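Local atomic coordinates of cystathionine gamma-synthase (Xanthomonas oryzae pv. oryzae KACC 10331, PDB entry 6LD7), a protein that probably uses pyridoxal 5'-phosphate to make cystathionine on the pathway to methionine, as its trans-sulfuration relatives do. Residues 103-108 against 128-133. The protein carries 1 engineered substitution. Sequence-based numbering, arbitrary orientation.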
# COMPACT_ATOMS: atom_id res chain seq x y z
N ASP C 103 -0.72 42.79 -6.03
CA ASP C 103 -0.97 42.11 -7.32
C ASP C 103 -2.46 41.81 -7.38
O ASP C 103 -3.09 41.56 -6.36
CB ASP C 103 -0.26 40.78 -7.51
CG ASP C 103 1.22 40.89 -7.65
OD1 ASP C 103 1.65 41.98 -7.89
OD2 ASP C 103 1.95 39.86 -7.48
N THR C 104 -2.95 41.66 -8.60
CA THR C 104 -4.35 41.32 -8.87
C THR C 104 -4.37 40.01 -9.63
O THR C 104 -3.56 39.80 -10.56
CB THR C 104 -5.01 42.49 -9.65
OG1 THR C 104 -5.19 43.61 -8.77
CG2 THR C 104 -6.39 42.11 -10.07
N LEU C 105 -5.36 39.22 -9.32
CA LEU C 105 -5.64 37.94 -9.96
C LEU C 105 -7.01 38.06 -10.64
O LEU C 105 -8.00 38.47 -9.98
CB LEU C 105 -5.70 36.84 -8.89
CG LEU C 105 -6.32 35.52 -9.35
CD1 LEU C 105 -5.34 34.83 -10.29
CD2 LEU C 105 -6.62 34.60 -8.15
N VAL C 106 -7.07 37.62 -11.88
CA VAL C 106 -8.35 37.54 -12.59
C VAL C 106 -8.86 36.11 -12.53
O VAL C 106 -8.13 35.23 -12.86
CB VAL C 106 -8.19 37.99 -14.05
CG1 VAL C 106 -9.52 37.96 -14.74
CG2 VAL C 106 -7.57 39.36 -14.10
N VAL C 107 -10.11 35.93 -12.15
CA VAL C 107 -10.79 34.63 -11.92
C VAL C 107 -12.03 34.59 -12.78
O VAL C 107 -12.79 35.55 -12.78
CB VAL C 107 -11.18 34.58 -10.44
CG1 VAL C 107 -11.96 33.36 -10.15
CG2 VAL C 107 -9.90 34.59 -9.65
N PRO C 108 -12.34 33.46 -13.43
CA PRO C 108 -13.59 33.30 -14.13
C PRO C 108 -14.76 33.39 -13.15
O PRO C 108 -14.64 32.82 -12.11
CB PRO C 108 -13.56 31.89 -14.72
CG PRO C 108 -12.08 31.57 -14.74
CD PRO C 108 -11.48 32.27 -13.52
N PHE C 128 -3.70 39.54 -1.98
CA PHE C 128 -3.76 39.96 -3.40
C PHE C 128 -5.17 40.47 -3.60
O PHE C 128 -5.99 40.26 -2.67
CB PHE C 128 -3.40 38.83 -4.41
CG PHE C 128 -4.10 37.52 -4.19
CD1 PHE C 128 -5.41 37.34 -4.57
CD2 PHE C 128 -3.43 36.45 -3.55
CE1 PHE C 128 -6.07 36.15 -4.29
CE2 PHE C 128 -4.08 35.25 -3.31
CZ PHE C 128 -5.42 35.12 -3.62
N ALA C 129 -5.43 41.15 -4.73
CA ALA C 129 -6.79 41.59 -5.08
C ALA C 129 -7.33 40.66 -6.20
O ALA C 129 -6.56 40.09 -6.96
CB ALA C 129 -6.74 43.04 -5.51
N LEU C 130 -8.63 40.47 -6.21
CA LEU C 130 -9.42 39.66 -7.16
C LEU C 130 -10.15 40.58 -8.13
O LEU C 130 -10.75 41.51 -7.64
CB LEU C 130 -10.55 38.99 -6.41
CG LEU C 130 -10.16 37.86 -5.53
CD1 LEU C 130 -11.44 37.15 -5.10
CD2 LEU C 130 -9.20 36.98 -6.31
N ILE C 131 -10.21 40.21 -9.38
CA ILE C 131 -11.14 40.74 -10.41
C ILE C 131 -11.91 39.53 -10.93
O ILE C 131 -11.27 38.54 -11.29
CB ILE C 131 -10.40 41.48 -11.53
CG1 ILE C 131 -9.75 42.76 -11.04
CG2 ILE C 131 -11.36 41.86 -12.66
CD1 ILE C 131 -8.76 43.32 -12.04
N THR C 132 -13.22 39.59 -10.96
CA THR C 132 -14.02 38.53 -11.58
C THR C 132 -14.36 38.94 -13.02
O THR C 132 -14.46 40.11 -13.31
CB THR C 132 -15.11 38.03 -10.65
OG1 THR C 132 -16.19 37.93 -11.58
CG2 THR C 132 -15.40 38.89 -9.46
N ALA C 133 -14.35 38.00 -13.96
CA ALA C 133 -14.52 38.26 -15.40
C ALA C 133 -15.20 37.06 -16.02
O ALA C 133 -15.00 35.92 -15.56
CB ALA C 133 -13.22 38.53 -16.08
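In the beta-alpha-beta unit formed by strand 104-108, helix 113-124 and strand 129-133, Thr104 and Leu105 meet Ala129 and Leu130 as parallel neighbours. The unit lies at one border of the seven-stranded mixed sheet of the fold type I (aspartate aminotransferase-like) domain; strand 129-133 is outermost within the chain, and strand 151-155 flanks 104-108 on its other side. Leu105 and Val107 each use N and O to bridge the residues flanking their partners Leu130 and Thr132: Leu105 N gives to Ala129 O (2.8 Å), Ile131 N to Leu105 O and Val107 N to Ile131 O. The last, Ala133 N to Val107 O, is longer at 3.1 Å and more bent (145° at the hydrogen).

Leu105, Val107, Leu130 and Thr132 share the face where Val107 packs on Trp116 and Phe119 of helix 113-124. Leu105 and Leu130 run side by side, CD2 to CD2 4.0 Å apart, and Leu105 CD2 also approaches Phe128 CE1 obliquely at 4.2 Å. The other face carries Thr104, Val106, Ala129 and Ile131; Val106 and Ile131 touch Ala144 of helix 138-145. Here chi1 of -72° sets Thr104 OG1 beside its own backbone N, 3.7 Å from Ala129 CB, and turns CG2 toward Ile131 CG1, 3.6 Å away.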